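Local coordinates for protein Rd1NTF2_04 (Synthetic construct, PDB 6W3G) that is a synthetic NTF2-like protein, designed de novo with a long sheet, and has no assigned function, at residues Arg12-Glu17 against Tyr100-Val105; Val38-Gly43 against Val54-His59; Asp72-Thr75 against Arg80-Ile83. One frame throughout, in Å; residues are numbered along the deposited sequence. Where two conformers were deposited one is given.

Contact 1. Residues Arg12-Glu17 against Tyr100-Val105; sequences RKFADE and YVMVAV
F14, on the helix that opens the chain, reaches across to M102 and A104 of strand 94-106 and illustrates how one aromatic side chain can bridge a helix and a strand. The closest approach is made by CE2 of the ring, which meets its partners obliquely: CE2 of F14 lies 4.0 Å from CB of A104 and 4.1 Å from CE of M102. CZ of F14 lies 4.1 Å from CB of A104, so two neighbouring ring carbons share that small partner. The part played by M102 is less certain, because this residue adopts two conformers. In one of them its chain runs extended from the strand and then bends at the thioether (chi3 72°), which turns the terminal methyl towards the phenylalanine while the two side chains pass at a slant. With CG of F14 anti to the backbone N (chi1 179°), the ring is carried out from the helix to a strand whose nearest CA, that of A104, is 9.6 Å from the CA of F14. I113 of strand 111-118 touches both F14 and M102, and L33 of helix 27-33 also packs on the phenylalanine.

By contrast, R12, K13, D16 and E17 of the same helix are exposed and take no part in the contact, whereas A15 is buried and rests on I74 and I83. On the strand, V101 and V103 are partly exposed, their CB atoms directed away from the helix. No hydrogen bond or charge links the two segments; carbon-to-carbon contact alone joins them, which implies cohesion by exclusion of water and shape rather than by directional bonds.

Contact 2. Residues Val38-Gly43 against Val54-His59; sequences VRVEVG and VDWIRH
W56 of helix 50-63 meets V40 and V42 of strand 38-42 in the helix-on-sheet layer of an NTF2-like fold, a worked case of one indole spanning two strand residues. From CB the side chain leaves the helix with CG anti to the backbone N (chi1 167°), which sends the ring towards the strand across a gap of 9.0 Å between the CA atoms of V40 and W56. Beyond CG the indole divides its work. Along the six-membered ring, CE3 and CZ3 lie beneath CG1 of V40, a CH-pi contact in which that methyl stands 4.1 Å from the centroid of the W56 six-membered ring and only 12° off its normal. Further round, CE2 and CZ2 meet CG2 of V42, which is 3.8 Å from CE2 of W56 and lies towards the rim of the ring system.

Both methyls lie on the same side of the indole plane, V40 CG1 over the six-membered ring and V42 CG2 obliquely. Each valine has CG1 anti to its backbone N, yet they offer different branches: V40 uses CG1, V42 the methyl beside its own N. Y47 of strand 45-48 touches both valines and meets the indole with its ring plane inclined at about 35°, while L116 of strand 111-118 also packs on W56. This joins the helix to strand 38-42, next to the outermost strand 45-48, without a hydrogen bond between the two segments. The shortest separation is at the pyrrole side, where CG2 of V42 comes to 3.6 Å from NE1 of W56.

Contact 3. Residues Asp72-Thr75 against Arg80-Ile83; sequences DHIT and RISI
Strands 72-75 and 80-83 run antiparallel, their axes 4.8 Å apart. T75 and S82 form a hydrogen-bonded pair: T75 N donates to S82 O and S82 N to T75 O, each bond 2.8 Å long. Both are nearly straight, at 167° and 176°. I74 and I83 make the adjoining non-hydrogen-bonded pair, where CA of I83 makes a CA-H...O contact of 3.2 Å with O of H73. Their side chains lie side by side, CG2 of I74 touching CG1 of I83 at 4.1 Å, on the face where A15 of helix 11-24 packs against both. These strands belong to a beta hairpin, and the first bears a classic beta bulge, D72 and H73 both facing V84. On the other face sit T75 and S82. A water bridges this pair, hydrogen-bonding with OG1 of T75 at 3.1 Å and donating at 2.9 Å to O of S82, a carbonyl that also accepts the backbone N-H of T75. The T75 hydroxyl stands between its backbone N and carbonyl carbon (chi1 63°), which brings OG1 of T75 to 3.4 Å from CB of S82.

How the contacts relate
Contacts 1 and 2 are buried helix-to-sheet interfaces, each centred on one aromatic residue and lacking hydrogen bonds between segments; contact 3 is a partly buried strand pairing held by backbone bonds, with a water bridging T75 and S82 on their face. All three reach the same sheet. Contacts 1 and 3, with centres about 6 Å apart, share neighbouring strands: A104 O with I81 N and M102 N with I83 O are probable hydrogen bonds, while R12 packs on I74. Contact 2 lies on the opposite side of the chain's centre, yet Y100 OH packs against W56 and V42, bringing strand 94-106 to it. Contacts 2 and 3 do not touch.

Contact 1. Residues Arg12-Glu17 against Tyr100-Val105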
ATOM      1  N   ARG A  12       4.721  11.009  -7.503  1.00 27.19           N
ATOM      2  CA  ARG A  12       4.358  11.552  -6.196  1.00 28.11           C
ATOM      3  C   ARG A  12       2.843  11.607  -6.032  1.00 26.92           C
ATOM      4  O   ARG A  12       2.314  11.288  -4.956  1.00 28.80           O
ATOM      5  CB  ARG A  12       4.978  12.941  -6.035  1.00 37.78           C
ATOM      6  CG  ARG A  12       4.491  13.732  -4.840  1.00 40.28           C
ATOM      7  CD  ARG A  12       4.777  13.034  -3.524  1.00 38.97           C
ATOM      8  NE  ARG A  12       6.212  12.927  -3.259  1.00 37.53           N
ATOM      9  CZ  ARG A  12       6.728  12.451  -2.131  1.00 41.32           C
ATOM     10  NH1 ARG A  12       5.933  12.041  -1.144  1.00 37.99           N
ATOM     11  NH2 ARG A  12       8.044  12.391  -1.979  1.00 48.40           N
ATOM     12  N   LYS A  13       2.133  12.007  -7.086  1.00 30.08           N
ATOM     13  CA  LYS A  13       0.677  11.969  -7.052  1.00 31.42           C
ATOM     14  C   LYS A  13       0.188  10.564  -6.743  1.00 28.16           C
ATOM     15  O   LYS A  13      -0.695  10.369  -5.901  1.00 26.92           O
ATOM     16  CB  LYS A  13       0.116  12.448  -8.389  1.00 35.59           C
ATOM     17  CG  LYS A  13      -1.398  12.361  -8.502  1.00 44.50           C
ATOM     18  CD  LYS A  13      -1.844  12.601  -9.939  1.00 53.85           C
ATOM     19  N   PHE A  14       0.775   9.570  -7.412  1.00 28.14           N
ATOM     20  CA  PHE A  14       0.401   8.180  -7.183  1.00 27.58           C
ATOM     21  C   PHE A  14       0.617   7.789  -5.726  1.00 28.20           C
ATOM     22  O   PHE A  14      -0.269   7.210  -5.089  1.00 26.43           O
ATOM     23  CB  PHE A  14       1.198   7.284  -8.134  1.00 29.13           C
ATOM     24  CG  PHE A  14       0.918   5.831  -7.961  1.00 32.24           C
ATOM     25  CD1 PHE A  14      -0.177   5.252  -8.566  1.00 39.33           C
ATOM     26  CD2 PHE A  14       1.743   5.053  -7.184  1.00 31.83           C
ATOM     27  CE1 PHE A  14      -0.439   3.925  -8.400  1.00 43.83           C
ATOM     28  CE2 PHE A  14       1.480   3.716  -7.012  1.00 37.15           C
ATOM     29  CZ  PHE A  14       0.389   3.164  -7.620  1.00 38.14           C
ATOM     30  N   ALA A  15       1.789   8.113  -5.172  1.00 24.85           N
ATOM     31  CA  ALA A  15       2.067   7.796  -3.771  1.00 22.17           C
ATOM     32  C   ALA A  15       1.072   8.474  -2.838  1.00 24.95           C
ATOM     33  O   ALA A  15       0.575   7.855  -1.894  1.00 28.83           O
ATOM     34  CB  ALA A  15       3.494   8.219  -3.416  1.00 25.24           C
ATOM     35  N   ASP A  16       0.765   9.749  -3.094  1.00 24.49           N
ATOM     36  CA  ASP A  16      -0.223  10.463  -2.291  1.00 28.27           C
ATOM     37  C   ASP A  16      -1.583   9.769  -2.332  1.00 31.03           C
ATOM     38  O   ASP A  16      -2.261   9.649  -1.305  1.00 30.98           O
ATOM     39  CB  ASP A  16      -0.376  11.905  -2.786  1.00 32.63           C
ATOM     40  CG  ASP A  16       0.785  12.803  -2.367  1.00 43.98           C
ATOM     41  OD1 ASP A  16       1.511  12.442  -1.419  1.00 37.85           O
ATOM     42  OD2 ASP A  16       0.973  13.876  -2.986  1.00 38.48           O
ATOM     43  N   GLU A  17      -2.018   9.353  -3.521  1.00 29.49           N
ATOM     44  CA  GLU A  17      -3.306   8.677  -3.643  1.00 27.06           C
ATOM     45  C   GLU A  17      -3.295   7.357  -2.892  1.00 26.44           C
ATOM     46  O   GLU A  17      -4.278   6.986  -2.238  1.00 25.42           O
ATOM     47  CB  GLU A  17      -3.641   8.453  -5.119  1.00 27.77           C
ATOM     48  CG  GLU A  17      -4.087   9.713  -5.841  1.00 41.07           C
ATOM     49  CD  GLU A  17      -4.331   9.475  -7.325  1.00 53.40           C
ATOM     50  OE1 GLU A  17      -4.083   8.347  -7.802  1.00 55.05           O
ATOM     51  OE2 GLU A  17      -4.762  10.420  -8.017  1.00 59.25           O
ATOM     52  N   TYR A 100       7.328  -1.259   4.336  1.00 17.51           N
ATOM     53  CA  TYR A 100       6.860  -1.939   3.146  1.00 16.68           C
ATOM     54  C   TYR A 100       7.615  -1.430   1.928  1.00 17.40           C
ATOM     55  O   TYR A 100       8.026  -0.260   1.862  1.00 17.53           O
ATOM     56  CB  TYR A 100       5.373  -1.726   2.904  1.00 17.57           C
ATOM     57  CG  TYR A 100       4.488  -2.528   3.806  1.00 24.42           C
ATOM     58  CD1 TYR A 100       4.182  -2.089   5.074  1.00 28.51           C
ATOM     59  CD2 TYR A 100       3.963  -3.741   3.377  1.00 32.06           C
ATOM     60  CE1 TYR A 100       3.359  -2.845   5.910  1.00 31.32           C
ATOM     61  CE2 TYR A 100       3.147  -4.490   4.183  1.00 37.23           C
ATOM     62  CZ  TYR A 100       2.852  -4.046   5.451  1.00 39.45           C
ATOM     63  OH  TYR A 100       2.037  -4.809   6.259  1.00 53.23           O
ATOM     64  N   VAL A 101       7.743  -2.313   0.937  1.00 17.09           N
ATOM     65  CA  VAL A 101       8.277  -1.972  -0.364  1.00 18.08           C
ATOM     66  C   VAL A 101       7.199  -2.281  -1.385  1.00 18.73           C
ATOM     67  O   VAL A 101       6.595  -3.360  -1.352  1.00 20.49           O
ATOM     68  CB  VAL A 101       9.570  -2.746  -0.675  1.00 22.62           C
ATOM     69  CG1 VAL A 101      10.074  -2.365  -2.050  1.00 28.07           C
ATOM     70  CG2 VAL A 101      10.639  -2.435   0.375  1.00 23.55           C
ATOM     71  N   MET A 102       6.973  -1.357  -2.300  0.53 19.40           N
ATOM     72  CA  MET A 102       5.913  -1.487  -3.287  0.53 18.44           C
ATOM     73  C   MET A 102       6.470  -1.266  -4.678  0.53 18.09           C
ATOM     74  O   MET A 102       7.186  -0.287  -4.916  0.53 17.43           O
ATOM     75  CB  MET A 102       4.802  -0.484  -3.003  0.53 22.99           C
ATOM     76  CG  MET A 102       3.483  -0.868  -3.592  0.53 28.48           C
ATOM     77  SD  MET A 102       2.209   0.113  -2.808  0.53 30.12           S
ATOM     78  CE  MET A 102       2.548   1.702  -3.556  0.53 32.16           C
ATOM     79  N   VAL A 103       6.127  -2.170  -5.594  1.00 17.67           N
ATOM     80  CA  VAL A 103       6.516  -2.065  -6.992  1.00 17.64           C
ATOM     81  C   VAL A 103       5.253  -1.805  -7.785  1.00 18.86           C
ATOM     82  O   VAL A 103       4.273  -2.557  -7.667  1.00 20.11           O
ATOM     83  CB  VAL A 103       7.243  -3.322  -7.483  1.00 23.02           C
ATOM     84  CG1 VAL A 103       7.507  -3.210  -8.989  1.00 24.49           C
ATOM     85  CG2 VAL A 103       8.539  -3.454  -6.699  1.00 28.18           C
ATOM     86  N   ALA A 104       5.262  -0.712  -8.530  1.00 20.86           N
ATOM     87  CA  ALA A 104       4.201  -0.364  -9.457  1.00 19.95           C
ATOM     88  C   ALA A 104       4.803  -0.198 -10.843  1.00 19.76           C
ATOM     89  O   ALA A 104       5.987   0.143 -11.007  1.00 21.16           O
ATOM     90  CB  ALA A 104       3.482   0.920  -9.014  1.00 21.36           C
ATOM     91  N   VAL A 105       3.987  -0.452 -11.857  0.54 22.27           N
ATOM     92  CA  VAL A 105       4.411  -0.372 -13.246  0.54 26.47           C
ATOM     93  C   VAL A 105       3.560   0.686 -13.937  0.54 26.38           C
ATOM     94  O   VAL A 105       2.333   0.697 -13.784  0.54 29.99           O
ATOM     95  CB  VAL A 105       4.289  -1.735 -13.951  0.54 26.30           C
ATOM     96  CG1 VAL A 105       2.837  -2.112 -14.131  0.54 29.38           C
ATOM     97  CG2 VAL A 105       5.001  -1.690 -15.293  0.54 28.44           C
TER

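Contact 2. Residues Val38-Gly43 against Val54-His59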
ATOM      1  N   VAL A  38      -2.564  -7.989  -8.369  1.00 25.47           N
ATOM      2  CA  VAL A  38      -1.605  -7.529  -7.375  1.00 23.10           C
ATOM      3  C   VAL A  38      -1.334  -8.617  -6.348  1.00 22.91           C
ATOM      4  O   VAL A  38      -2.245  -9.342  -5.912  1.00 25.52           O
ATOM      5  CB  VAL A  38      -2.115  -6.260  -6.680  1.00 20.41           C
ATOM      6  CG1 VAL A  38      -3.445  -6.519  -5.984  1.00 26.91           C
ATOM      7  CG2 VAL A  38      -1.060  -5.746  -5.684  1.00 23.39           C
ATOM      8  N   ARG A  39      -0.079  -8.709  -5.936  1.00 22.53           N
ATOM      9  CA  ARG A  39       0.364  -9.597  -4.876  1.00 20.74           C
ATOM     10  C   ARG A  39       0.729  -8.775  -3.652  1.00 20.22           C
ATOM     11  O   ARG A  39       1.495  -7.810  -3.751  1.00 23.77           O
ATOM     12  CB  ARG A  39       1.560 -10.419  -5.360  1.00 22.53           C
ATOM     13  CG  ARG A  39       1.222 -11.406  -6.471  1.00 28.88           C
ATOM     14  CD  ARG A  39       2.474 -12.043  -7.034  1.00 40.07           C
ATOM     15  NE  ARG A  39       2.187 -13.111  -7.991  1.00 54.18           N
ATOM     16  CZ  ARG A  39       2.142 -12.957  -9.315  1.00 75.52           C
ATOM     17  NH1 ARG A  39       2.350 -11.768  -9.871  1.00 82.59           N
ATOM     18  NH2 ARG A  39       1.882 -14.003 -10.087  1.00 81.66           N
ATOM     19  N   VAL A  40       0.196  -9.155  -2.492  1.00 21.65           N
ATOM     20  CA  VAL A  40       0.548  -8.528  -1.226  1.00 21.95           C
ATOM     21  C   VAL A  40       1.089  -9.617  -0.315  1.00 22.70           C
ATOM     22  O   VAL A  40       0.400 -10.616  -0.047  1.00 23.91           O
ATOM     23  CB  VAL A  40      -0.636  -7.801  -0.570  1.00 22.47           C
ATOM     24  CG1 VAL A  40      -0.187  -7.156   0.739  1.00 23.40           C
ATOM     25  CG2 VAL A  40      -1.236  -6.756  -1.500  1.00 25.01           C
ATOM     26  N   GLU A  41       2.315  -9.446   0.155  0.56 22.62           N
ATOM     27  CA  GLU A  41       2.945 -10.388   1.068  0.56 28.94           C
ATOM     28  C   GLU A  41       3.185  -9.694   2.396  0.56 25.62           C
ATOM     29  O   GLU A  41       3.926  -8.712   2.464  0.56 28.44           O
ATOM     30  CB  GLU A  41       4.263 -10.914   0.501  0.56 34.87           C
ATOM     31  CG  GLU A  41       4.936 -11.936   1.409  0.56 31.88           C
ATOM     32  N   VAL A  42       2.582 -10.226   3.454  1.00 26.76           N
ATOM     33  CA  VAL A  42       2.690  -9.662   4.798  1.00 26.57           C
ATOM     34  C   VAL A  42       3.182 -10.790   5.695  1.00 28.96           C
ATOM     35  O   VAL A  42       2.394 -11.529   6.296  1.00 34.30           O
ATOM     36  CB  VAL A  42       1.361  -9.090   5.301  1.00 33.43           C
ATOM     37  CG1 VAL A  42       1.569  -8.392   6.645  1.00 44.18           C
ATOM     38  CG2 VAL A  42       0.781  -8.139   4.298  1.00 30.36           C
ATOM     39  N   GLY A  43       4.489 -10.955   5.764  1.00 31.71           N
ATOM     40  CA  GLY A  43       5.051 -12.038   6.544  1.00 39.56           C
ATOM     41  C   GLY A  43       4.592 -13.359   5.969  1.00 47.89           C
ATOM     42  O   GLY A  43       4.869 -13.685   4.808  1.00 53.98           O
ATOM     43  N   VAL A  54      -7.912  -5.054  -0.612  1.00 23.96           N
ATOM     44  CA  VAL A  54      -8.809  -4.124   0.078  1.00 25.68           C
ATOM     45  C   VAL A  54      -9.202  -4.666   1.442  1.00 25.90           C
ATOM     46  O   VAL A  54      -9.200  -3.935   2.442  1.00 26.49           O
ATOM     47  CB  VAL A  54     -10.044  -3.852  -0.803  1.00 31.21           C
ATOM     48  CG1 VAL A  54     -11.196  -3.322   0.021  1.00 36.67           C
ATOM     49  CG2 VAL A  54      -9.678  -2.880  -1.894  1.00 31.85           C
ATOM     50  N   ASP A  55      -9.524  -5.960   1.515  1.00 28.42           N
ATOM     51  CA  ASP A  55      -9.904  -6.566   2.786  1.00 32.70           C
ATOM     52  C   ASP A  55      -8.757  -6.489   3.783  1.00 32.15           C
ATOM     53  O   ASP A  55      -8.973  -6.278   4.983  1.00 33.69           O
ATOM     54  CB  ASP A  55     -10.319  -8.022   2.572  1.00 39.22           C
ATOM     55  CG  ASP A  55     -11.665  -8.153   1.887  1.00 48.62           C
ATOM     56  OD1 ASP A  55     -12.296  -7.115   1.589  1.00 51.13           O
ATOM     57  OD2 ASP A  55     -12.095  -9.302   1.647  1.00 54.87           O
ATOM     58  N   TRP A  56      -7.529  -6.679   3.304  1.00 27.60           N
ATOM     59  CA  TRP A  56      -6.366  -6.571   4.169  1.00 28.40           C
ATOM     60  C   TRP A  56      -6.279  -5.174   4.763  1.00 28.88           C
ATOM     61  O   TRP A  56      -6.098  -5.011   5.976  1.00 27.89           O
ATOM     62  CB  TRP A  56      -5.104  -6.918   3.379  1.00 29.39           C
ATOM     63  CG  TRP A  56      -3.847  -6.534   4.076  1.00 32.60           C
ATOM     64  CD1 TRP A  56      -3.358  -7.066   5.229  1.00 40.35           C
ATOM     65  CD2 TRP A  56      -2.917  -5.528   3.669  1.00 29.39           C
ATOM     66  NE1 TRP A  56      -2.180  -6.449   5.570  1.00 36.26           N
ATOM     67  CE2 TRP A  56      -1.884  -5.505   4.625  1.00 31.49           C
ATOM     68  CE3 TRP A  56      -2.854  -4.647   2.582  1.00 28.64           C
ATOM     69  CZ2 TRP A  56      -0.803  -4.630   4.533  1.00 31.82           C
ATOM     70  CZ3 TRP A  56      -1.780  -3.780   2.492  1.00 34.67           C
ATOM     71  CH2 TRP A  56      -0.771  -3.775   3.463  1.00 34.35           C
ATOM     72  N   ILE A  57      -6.462  -4.148   3.929  1.00 26.64           N
ATOM     73  CA  ILE A  57      -6.392  -2.773   4.417  1.00 22.99           C
ATOM     74  C   ILE A  57      -7.510  -2.509   5.417  1.00 23.76           C
ATOM     75  O   ILE A  57      -7.292  -1.898   6.470  1.00 26.65           O
ATOM     76  CB  ILE A  57      -6.456  -1.788   3.232  1.00 24.11           C
ATOM     77  CG1 ILE A  57      -5.243  -1.972   2.329  1.00 24.81           C
ATOM     78  CG2 ILE A  57      -6.546  -0.348   3.725  1.00 27.40           C
ATOM     79  CD1 ILE A  57      -5.328  -1.183   1.034  1.00 28.12           C
ATOM     80  N   ARG A  58      -8.724  -2.969   5.111  1.00 25.29           N
ATOM     81  CA  ARG A  58      -9.859  -2.700   5.988  1.00 27.40           C
ATOM     82  C   ARG A  58      -9.688  -3.361   7.352  1.00 29.42           C
ATOM     83  O   ARG A  58     -10.075  -2.788   8.375  1.00 27.91           O
ATOM     84  CB  ARG A  58     -11.154  -3.161   5.315  1.00 33.40           C
ATOM     85  CG  ARG A  58     -11.430  -2.460   3.997  1.00 53.42           C
ATOM     86  CD  ARG A  58     -12.898  -2.087   3.835  1.00 79.61           C
ATOM     87  NE  ARG A  58     -13.085  -1.092   2.778  1.00 99.19           N
ATOM     88  CZ  ARG A  58     -13.518  -1.355   1.544  1.00110.79           C
ATOM     89  NH1 ARG A  58     -13.642  -0.365   0.670  1.00111.59           N
ATOM     90  NH2 ARG A  58     -13.838  -2.591   1.180  1.00116.44           N
ATOM     91  N   HIS A  59      -9.097  -4.557   7.394  1.00 33.10           N
ATOM     92  CA  HIS A  59      -8.817  -5.185   8.681  1.00 39.39           C
ATOM     93  C   HIS A  59      -7.888  -4.319   9.528  1.00 32.64           C
ATOM     94  O   HIS A  59      -8.098  -4.170  10.736  1.00 34.45           O
ATOM     95  CB  HIS A  59      -8.205  -6.572   8.482  1.00 55.17           C
ATOM     96  CG  HIS A  59      -7.424  -7.060   9.665  1.00 75.51           C
ATOM     97  ND1 HIS A  59      -6.090  -6.758   9.851  1.00 79.49           N
ATOM     98  CD2 HIS A  59      -7.789  -7.815  10.727  1.00 81.58           C
ATOM     99  CE1 HIS A  59      -5.669  -7.311  10.973  1.00 81.51           C
ATOM    100  NE2 HIS A  59      -6.679  -7.959  11.524  1.00 81.06           N
TER

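Contact 3. Residues Asp72-Thr75 against Arg80-Ile83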
ATOM      1  N   ASP A  72       8.701   7.155   2.337  1.00 22.47           N
ATOM      2  CA  ASP A  72      10.116   7.401   2.573  1.00 24.93           C
ATOM      3  C   ASP A  72      10.922   7.580   1.287  1.00 24.04           C
ATOM      4  O   ASP A  72      11.748   8.491   1.194  1.00 28.36           O
ATOM      5  CB  ASP A  72      10.712   6.250   3.386  1.00 28.32           C
ATOM      6  CG  ASP A  72      10.109   6.148   4.787  1.00 35.63           C
ATOM      7  OD1 ASP A  72       9.762   7.192   5.374  1.00 40.17           O
ATOM      8  OD2 ASP A  72       9.974   5.017   5.301  1.00 42.95           O
ATOM      9  N   HIS A  73      10.705   6.722   0.300  1.00 23.14           N
ATOM     10  CA  HIS A  73      11.476   6.789  -0.943  1.00 21.29           C
ATOM     11  C   HIS A  73      10.550   6.504  -2.108  1.00 22.43           C
ATOM     12  O   HIS A  73       9.768   5.553  -2.060  1.00 23.41           O
ATOM     13  CB  HIS A  73      12.642   5.791  -0.921  1.00 26.95           C
ATOM     14  CG  HIS A  73      13.500   5.903   0.298  1.00 38.08           C
ATOM     15  ND1 HIS A  73      14.329   6.982   0.527  1.00 44.11           N
ATOM     16  CD2 HIS A  73      13.644   5.084   1.367  1.00 43.92           C
ATOM     17  CE1 HIS A  73      14.950   6.819   1.681  1.00 47.43           C
ATOM     18  NE2 HIS A  73      14.555   5.676   2.211  1.00 43.92           N
ATOM     19  N   ILE A  74      10.618   7.341  -3.138  1.00 20.62           N
ATOM     20  CA  ILE A  74       9.953   7.074  -4.411  1.00 18.64           C
ATOM     21  C   ILE A  74      11.034   7.129  -5.473  1.00 18.62           C
ATOM     22  O   ILE A  74      11.689   8.165  -5.617  1.00 20.52           O
ATOM     23  CB  ILE A  74       8.868   8.110  -4.724  1.00 21.25           C
ATOM     24  CG1 ILE A  74       7.874   8.254  -3.586  1.00 22.60           C
ATOM     25  CG2 ILE A  74       8.157   7.740  -6.015  1.00 20.88           C
ATOM     26  CD1 ILE A  74       6.929   9.410  -3.811  1.00 21.81           C
ATOM     27  N   THR A  75      11.218   6.036  -6.202  1.00 20.11           N
ATOM     28  CA  THR A  75      12.227   5.993  -7.251  1.00 19.34           C
ATOM     29  C   THR A  75      11.587   5.467  -8.518  1.00 21.25           C
ATOM     30  O   THR A  75      10.769   4.543  -8.481  1.00 22.36           O
ATOM     31  CB  THR A  75      13.416   5.130  -6.865  1.00 29.44           C
ATOM     32  OG1 THR A  75      12.992   3.779  -6.679  1.00 40.62           O
ATOM     33  CG2 THR A  75      14.027   5.616  -5.594  1.00 24.59           C
ATOM     34  N   ARG A  80       9.182   1.439 -14.132  1.00 21.47           N
ATOM     35  CA  ARG A  80       9.107   0.850 -12.798  1.00 21.41           C
ATOM     36  C   ARG A  80       9.101   1.961 -11.751  1.00 19.45           C
ATOM     37  O   ARG A  80      10.005   2.794 -11.729  1.00 24.01           O
ATOM     38  CB  ARG A  80      10.292  -0.087 -12.543  1.00 23.86           C
ATOM     39  CG  ARG A  80      10.211  -0.849 -11.214  1.00 25.88           C
ATOM     40  CD  ARG A  80      11.394  -1.796 -11.058  1.00 27.42           C
ATOM     41  NE  ARG A  80      11.377  -2.570  -9.804  1.00 31.49           N
ATOM     42  CZ  ARG A  80      11.948  -2.190  -8.664  1.00 35.00           C
ATOM     43  NH1 ARG A  80      12.578  -1.025  -8.568  1.00 38.12           N
ATOM     44  NH2 ARG A  80      11.894  -2.985  -7.610  1.00 35.23           N
ATOM     45  N   ILE A  81       8.104   1.941 -10.873  1.00 19.11           N
ATOM     46  CA  ILE A  81       8.015   2.858  -9.746  1.00 18.98           C
ATOM     47  C   ILE A  81       8.201   2.043  -8.480  1.00 20.13           C
ATOM     48  O   ILE A  81       7.440   1.102  -8.217  1.00 20.55           O
ATOM     49  CB  ILE A  81       6.663   3.584  -9.705  1.00 19.93           C
ATOM     50  CG1 ILE A  81       6.410   4.357 -10.990  1.00 24.89           C
ATOM     51  CG2 ILE A  81       6.598   4.479  -8.481  1.00 23.61           C
ATOM     52  CD1 ILE A  81       4.990   4.842 -11.119  1.00 31.33           C
ATOM     53  N   SER A  82       9.198   2.398  -7.680  1.00 17.78           N
ATOM     54  CA  SER A  82       9.433   1.709  -6.420  1.00 21.01           C
ATOM     55  C   SER A  82       9.179   2.687  -5.290  1.00 17.90           C
ATOM     56  O   SER A  82       9.698   3.807  -5.317  1.00 17.87           O
ATOM     57  CB  SER A  82      10.861   1.170  -6.331  1.00 33.34           C
ATOM     58  OG  SER A  82      11.056   0.531  -5.078  1.00 37.41           O
ATOM     59  N   ILE A  83       8.364   2.280  -4.323  1.00 17.68           N
ATOM     60  CA  ILE A  83       8.034   3.126  -3.180  1.00 21.15           C
ATOM     61  C   ILE A  83       8.327   2.350  -1.910  1.00 20.93           C
ATOM     62  O   ILE A  83       7.849   1.225  -1.744  1.00 21.08           O
ATOM     63  CB  ILE A  83       6.565   3.582  -3.212  1.00 20.62           C
ATOM     64  CG1 ILE A  83       6.336   4.449  -4.439  1.00 23.55           C
ATOM     65  CG2 ILE A  83       6.222   4.342  -1.913  1.00 23.98           C
ATOM     66  CD1 ILE A  83       4.908   4.887  -4.649  1.00 27.65           C
TER
HETATM   67  O   HOH W   1      12.165   3.573  -3.743  1.00 29.61           O